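Local coordinates for bifunctional enzyme IspD/IspF (Campylobacter jejuni, PDB 1W55), which makes 4-diphosphocytidyl-2-C-methyl-D-erythritol from CTP and methylerythritol phosphate, and cyclises its 2-phosphate to methylerythritol cyclodiphosphate with release of CMP, in isoprenoid precursor synthesis, at residues Ala98-Arg109 / Val183-Leu192. Residues are numbered along the deposited sequence; the frame is centred on the assembly and turned at random.
Sequences ARVLVSKNLFDR and VEGEENARKL. With C (cytidine-5'-monophosphate), chain D; EDO (1,2-ethanediol), chain F.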
loop_
_atom_site.group_PDB
_atom_site.type_symbol
_atom_site.label_atom_id
_atom_site.label_comp_id
_atom_site.label_asym_id
_atom_site.label_seq_id
_atom_site.Cartn_x
_atom_site.Cartn_y
_atom_site.Cartn_z
ATOM N N ALA A 98 -18.638 -2.677 -23.046
ATOM C CA ALA A 98 -18.603 -1.646 -22.016
ATOM C C ALA A 98 -18.776 -2.211 -20.605
ATOM O O ALA A 98 -18.599 -1.489 -19.629
ATOM C CB ALA A 98 -19.627 -0.549 -22.306
ATOM N N ARG A 99 -19.105 -3.500 -20.511
ATOM C CA ARG A 99 -19.054 -4.239 -19.243
ATOM C C ARG A 99 -17.688 -4.924 -19.131
ATOM O O ARG A 99 -17.508 -6.085 -19.528
ATOM C CB ARG A 99 -20.189 -5.266 -19.164
ATOM C CG ARG A 99 -21.555 -4.626 -19.127
ATOM C CD ARG A 99 -22.692 -5.626 -19.103
ATOM N NE ARG A 99 -23.995 -5.025 -19.369
ATOM C CZ ARG A 99 -24.739 -4.387 -18.463
ATOM N NH1 ARG A 99 -24.325 -4.265 -17.208
ATOM N NH2 ARG A 99 -25.917 -3.884 -18.813
ATOM N N VAL A 100 -16.728 -4.186 -18.591
ATOM C CA VAL A 100 -15.318 -4.524 -18.771
ATOM C C VAL A 100 -14.777 -5.558 -17.794
ATOM O O VAL A 100 -14.027 -6.440 -18.197
ATOM C CB VAL A 100 -14.424 -3.257 -18.765
ATOM C CG1 VAL A 100 -13.029 -3.604 -19.193
ATOM C CG2 VAL A 100 -14.983 -2.226 -19.705
ATOM N N LEU A 101 -15.175 -5.460 -16.531
ATOM C CA LEU A 101 -14.563 -6.248 -15.461
ATOM C C LEU A 101 -15.373 -7.468 -15.008
ATOM O O LEU A 101 -15.297 -7.865 -13.837
ATOM C CB LEU A 101 -14.288 -5.356 -14.249
ATOM C CG LEU A 101 -13.297 -4.189 -14.385
ATOM C CD1 LEU A 101 -13.234 -3.406 -13.073
ATOM C CD2 LEU A 101 -11.910 -4.661 -14.801
ATOM N N VAL A 102 -16.133 -8.057 -15.924
ATOM C CA VAL A 102 -16.915 -9.257 -15.632
ATOM C C VAL A 102 -16.004 -10.330 -15.041
ATOM O O VAL A 102 -14.977 -10.669 -15.632
ATOM C CB VAL A 102 -17.618 -9.810 -16.900
ATOM C CG1 VAL A 102 -18.258 -11.150 -16.602
ATOM C CG2 VAL A 102 -18.670 -8.818 -17.418
ATOM N N SER A 103 -16.384 -10.844 -13.872
ATOM C CA SER A 103 -15.575 -11.816 -13.129
ATOM C C SER A 103 -15.768 -13.251 -13.609
ATOM O O SER A 103 -16.817 -13.602 -14.162
ATOM C CB SER A 103 -15.908 -11.741 -11.636
ATOM O OG SER A 103 -17.050 -12.533 -11.347
ATOM N N LYS A 104 -14.753 -14.078 -13.373
ATOM C CA LYS A 104 -14.808 -15.514 -13.661
ATOM C C LYS A 104 -15.926 -16.190 -12.866
ATOM O O LYS A 104 -16.554 -17.162 -13.319
ATOM C CB LYS A 104 -13.455 -16.156 -13.326
ATOM C CG LYS A 104 -13.401 -17.673 -13.449
ATOM C CD LYS A 104 -13.725 -18.148 -14.851
ATOM C CE LYS A 104 -13.529 -19.647 -14.958
ATOM N NZ LYS A 104 -12.809 -19.961 -16.218
ATOM N N ASN A 105 -16.156 -15.651 -11.679
ATOM C CA ASN A 105 -17.199 -16.097 -10.776
ATOM C C ASN A 105 -18.586 -16.012 -11.414
ATOM O O ASN A 105 -19.319 -17.004 -11.442
ATOM C CB ASN A 105 -17.139 -15.235 -9.521
ATOM C CG ASN A 105 -17.900 -15.825 -8.374
ATOM O OD1 ASN A 105 -19.108 -15.626 -8.252
ATOM N ND2 ASN A 105 -17.190 -16.535 -7.496
ATOM N N LEU A 106 -18.941 -14.828 -11.921
ATOM C CA LEU A 106 -20.231 -14.640 -12.586
ATOM C C LEU A 106 -20.344 -15.561 -13.787
ATOM O O LEU A 106 -21.397 -16.145 -14.014
ATOM C CB LEU A 106 -20.454 -13.181 -13.007
ATOM C CG LEU A 106 -21.690 -12.862 -13.856
ATOM C CD1 LEU A 106 -22.983 -13.213 -13.108
ATOM C CD2 LEU A 106 -21.694 -11.389 -14.268
ATOM N N PHE A 107 -19.256 -15.695 -14.538
ATOM C CA PHE A 107 -19.229 -16.586 -15.696
ATOM C C PHE A 107 -19.634 -18.009 -15.303
ATOM O O PHE A 107 -20.473 -18.617 -15.966
ATOM C CB PHE A 107 -17.850 -16.576 -16.368
ATOM C CG PHE A 107 -17.713 -17.569 -17.497
ATOM C CD1 PHE A 107 -17.954 -17.186 -18.812
ATOM C CD2 PHE A 107 -17.329 -18.886 -17.245
ATOM C CE1 PHE A 107 -17.827 -18.096 -19.850
ATOM C CE2 PHE A 107 -17.202 -19.805 -18.275
ATOM C CZ PHE A 107 -17.454 -19.409 -19.582
ATOM N N ASP A 108 -19.042 -18.516 -14.218
ATOM C CA ASP A 108 -19.282 -19.883 -13.740
ATOM C C ASP A 108 -20.731 -20.065 -13.328
ATOM O O ASP A 108 -21.351 -21.082 -13.637
ATOM C CB ASP A 108 -18.363 -20.213 -12.552
ATOM C CG ASP A 108 -16.899 -20.368 -12.958
ATOM O OD1 ASP A 108 -16.619 -20.759 -14.121
ATOM O OD2 ASP A 108 -15.957 -20.121 -12.172
ATOM N N ARG A 109 -21.263 -19.060 -12.644
ATOM C CA ARG A 109 -22.654 -19.048 -12.225
ATOM C C ARG A 109 -23.637 -19.145 -13.402
ATOM O O ARG A 109 -24.700 -19.753 -13.279
ATOM C CB ARG A 109 -22.927 -17.782 -11.443
ATOM C CG ARG A 109 -22.596 -17.881 -9.984
ATOM C CD ARG A 109 -23.502 -17.007 -9.142
ATOM N NE ARG A 109 -23.458 -15.597 -9.545
ATOM C CZ ARG A 109 -22.495 -14.761 -9.181
ATOM N NH1 ARG A 109 -21.499 -15.194 -8.422
ATOM N NH2 ARG A 109 -22.521 -13.492 -9.568
ATOM N N VAL A 183 -29.696 -15.118 -12.771
ATOM C CA VAL A 183 -28.583 -15.428 -11.886
ATOM C C VAL A 183 -28.205 -14.107 -11.223
ATOM O O VAL A 183 -28.356 -13.055 -11.842
ATOM C CB VAL A 183 -27.423 -16.046 -12.728
ATOM C CG1 VAL A 183 -26.074 -15.413 -12.431
ATOM C CG2 VAL A 183 -27.386 -17.548 -12.569
ATOM N N GLU A 184 -27.754 -14.132 -9.972
ATOM C CA GLU A 184 -27.365 -12.880 -9.302
ATOM C C GLU A 184 -26.216 -12.192 -10.058
ATOM O O GLU A 184 -25.250 -12.847 -10.457
ATOM C CB GLU A 184 -27.011 -13.128 -7.823
ATOM C CG GLU A 184 -26.264 -11.992 -7.117
ATOM C CD GLU A 184 -27.161 -10.859 -6.613
ATOM O OE1 GLU A 184 -28.384 -10.848 -6.876
ATOM O OE2 GLU A 184 -26.631 -9.959 -5.930
ATOM N N GLY A 185 -26.346 -10.883 -10.276
ATOM C CA GLY A 185 -25.328 -10.114 -10.976
ATOM C C GLY A 185 -24.208 -9.621 -10.070
ATOM O O GLY A 185 -24.031 -10.126 -8.961
ATOM N N GLU A 186 -23.457 -8.624 -10.530
ATOM C CA GLU A 186 -22.321 -8.097 -9.767
ATOM C C GLU A 186 -21.978 -6.682 -10.201
ATOM O O GLU A 186 -22.110 -6.333 -11.385
ATOM C CB GLU A 186 -21.082 -9.002 -9.915
ATOM C CG GLU A 186 -20.587 -9.156 -11.354
ATOM C CD GLU A 186 -19.282 -9.930 -11.493
ATOM O OE1 GLU A 186 -18.850 -10.620 -10.535
ATOM O OE2 GLU A 186 -18.682 -9.848 -12.584
ATOM N N GLU A 187 -21.530 -5.876 -9.243
ATOM C CA GLU A 187 -21.065 -4.518 -9.514
ATOM C C GLU A 187 -19.942 -4.462 -10.562
ATOM O O GLU A 187 -19.839 -3.493 -11.302
ATOM C CB GLU A 187 -20.623 -3.833 -8.213
ATOM C CG GLU A 187 -21.697 -3.026 -7.475
ATOM C CD GLU A 187 -23.119 -3.217 -8.005
ATOM O OE1 GLU A 187 -23.740 -4.262 -7.709
ATOM O OE2 GLU A 187 -23.631 -2.309 -8.701
ATOM N N ASN A 188 -19.123 -5.506 -10.637
ATOM C CA ASN A 188 -18.066 -5.597 -11.647
ATOM C C ASN A 188 -18.583 -5.766 -13.089
ATOM O O ASN A 188 -17.813 -5.650 -14.048
ATOM C CB ASN A 188 -17.121 -6.758 -11.313
ATOM C CG ASN A 188 -15.812 -6.301 -10.652
ATOM O OD1 ASN A 188 -15.723 -5.198 -10.095
ATOM N ND2 ASN A 188 -14.792 -7.161 -10.711
ATOM N N ALA A 189 -19.871 -6.074 -13.243
ATOM C CA ALA A 189 -20.447 -6.247 -14.569
ATOM C C ALA A 189 -21.216 -5.008 -15.028
ATOM O O ALA A 189 -21.866 -5.041 -16.058
ATOM C CB ALA A 189 -21.310 -7.499 -14.627
ATOM N N ARG A 190 -21.130 -3.920 -14.260
ATOM C CA ARG A 190 -21.720 -2.639 -14.639
ATOM C C ARG A 190 -21.257 -2.214 -16.028
ATOM O O ARG A 190 -20.127 -2.496 -16.425
ATOM C CB ARG A 190 -21.360 -1.529 -13.635
ATOM C CG ARG A 190 -21.473 -0.088 -14.236
ATOM C CD ARG A 190 -20.984 1.072 -13.352
ATOM N NE ARG A 190 -21.611 1.075 -12.031
ATOM C CZ ARG A 190 -22.795 1.617 -11.748
ATOM N NH1 ARG A 190 -23.508 2.216 -12.696
ATOM N NH2 ARG A 190 -23.265 1.554 -10.506
ATOM N N LYS A 191 -22.137 -1.515 -16.745
ATOM C CA LYS A 191 -21.840 -1.027 -18.085
ATOM C C LYS A 191 -21.352 0.417 -18.044
ATOM O O LYS A 191 -22.046 1.306 -17.545
ATOM C CB LYS A 191 -23.085 -1.153 -18.960
ATOM C CG LYS A 191 -22.906 -0.752 -20.419
ATOM C CD LYS A 191 -24.088 -1.217 -21.269
ATOM C CE LYS A 191 -25.324 -0.371 -21.019
ATOM N NZ LYS A 191 -26.578 -1.036 -21.500
ATOM N N LEU A 192 -20.148 0.647 -18.556
ATOM C CA LEU A 192 -19.655 2.010 -18.705
ATOM C C LEU A 192 -20.523 2.754 -19.732
ATOM O O LEU A 192 -20.556 2.412 -20.921
ATOM C CB LEU A 192 -18.170 2.020 -19.074
ATOM C CG LEU A 192 -17.501 3.326 -19.506
ATOM C CD1 LEU A 192 -17.536 4.373 -18.406
ATOM C CD2 LEU A 192 -16.060 3.068 -19.940
HETATM O OP3 C D . -26.082 0.279 -23.916
HETATM P P C D . -26.329 0.206 -25.404
HETATM O OP1 C D . -26.083 1.520 -26.101
HETATM O OP2 C D . -27.595 -0.518 -25.799
HETATM O "O5'" C D . -25.110 -0.685 -25.970
HETATM C "C5'" C D . -24.892 -2.021 -25.543
HETATM C "C4'" C D . -23.746 -2.644 -26.341
HETATM O "O4'" C D . -24.125 -2.884 -27.702
HETATM C "C3'" C D . -22.513 -1.763 -26.380
HETATM O "O3'" C D . -21.403 -2.592 -26.089
HETATM C "C2'" C D . -22.431 -1.255 -27.804
HETATM O "O2'" C D . -21.093 -1.060 -28.249
HETATM C "C1'" C D . -23.136 -2.353 -28.584
HETATM N N1 C D . -23.778 -1.810 -29.779
HETATM C C2 C D . -23.506 -2.415 -31.018
HETATM O O2 C D . -22.728 -3.405 -31.085
HETATM N N3 C D . -24.096 -1.915 -32.123
HETATM C C4 C D . -24.925 -0.839 -32.057
HETATM N N4 C D . -25.499 -0.351 -33.188
HETATM C C5 C D . -25.200 -0.229 -30.837
HETATM C C6 C D . -24.604 -0.744 -29.693
HETATM C C1 EDO F . -28.009 -4.934 -21.928
HETATM O O1 EDO F . -27.096 -3.871 -21.698
HETATM C C2 EDO F . -28.476 -5.498 -20.604
HETATM O O2 EDO F . -28.904 -4.439 -19.779
HETATM O O HOH W 1 -19.894 -12.245 -8.913
#
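Glu186 grips Ser103 through both oxygens of its carboxylate. OE2 accepts the backbone N-H of Ser103 (N to OE2 2.8 Å) on its syn lone pair, along a nearly straight bond (170°), while the hydroxyl OG of Ser103 donates to OE1 at 2.7 Å, also on the syn side. With chi1 at 60°, CG of Glu186 sits between its backbone N and carbonyl carbon, and the chain beyond runs extended to the start of helix 104-111. Ser103 OG accepts from Leu106 N as the N-cap of that helix, so the carboxylate fixes the capping hydroxyl; its charge near the helix N-terminus is probably favourable.

One turn after Leu106, Arg109 NH2 donates to Glu184 O at 2.9 Å, approaching from above the carbonyl plane. Leu106 fills the space between these polar grips, its CD1 against Val183 CG1 and its CD2 3.9 Å from Ala189 CB.

Toward the nucleotide, the extended Arg99 side chain passes across the backbone of residues 189-191. Its NH1 reaches Ala189 O at 2.8 Å with the acceptor in the guanidinium plane, and Lys191 CB lies over one face, 3.7 Å above its centre. Leu192 N closes this end with a bond to Ala98 O. The Arg99 guanidinium is further held by Asp96 and by Asp128 of the second subunit.

Lys191 CG lies anti to the backbone N, and a bend at chi3 (74°) brings NZ within 2.8 Å of CMP OP3 and onto a 1,2-ethanediol, probably from crystallisation, that also bonds Arg99. The loop after strand 91-96 and the start of helix 104-111 pack on the segment following strand 180-184; its Lys191 end lines the CMP pocket of the GT-A-like cytidylyltransferase domain, beside Arg139 of the second subunit, and is predicted to position methylerythritol phosphate for attack.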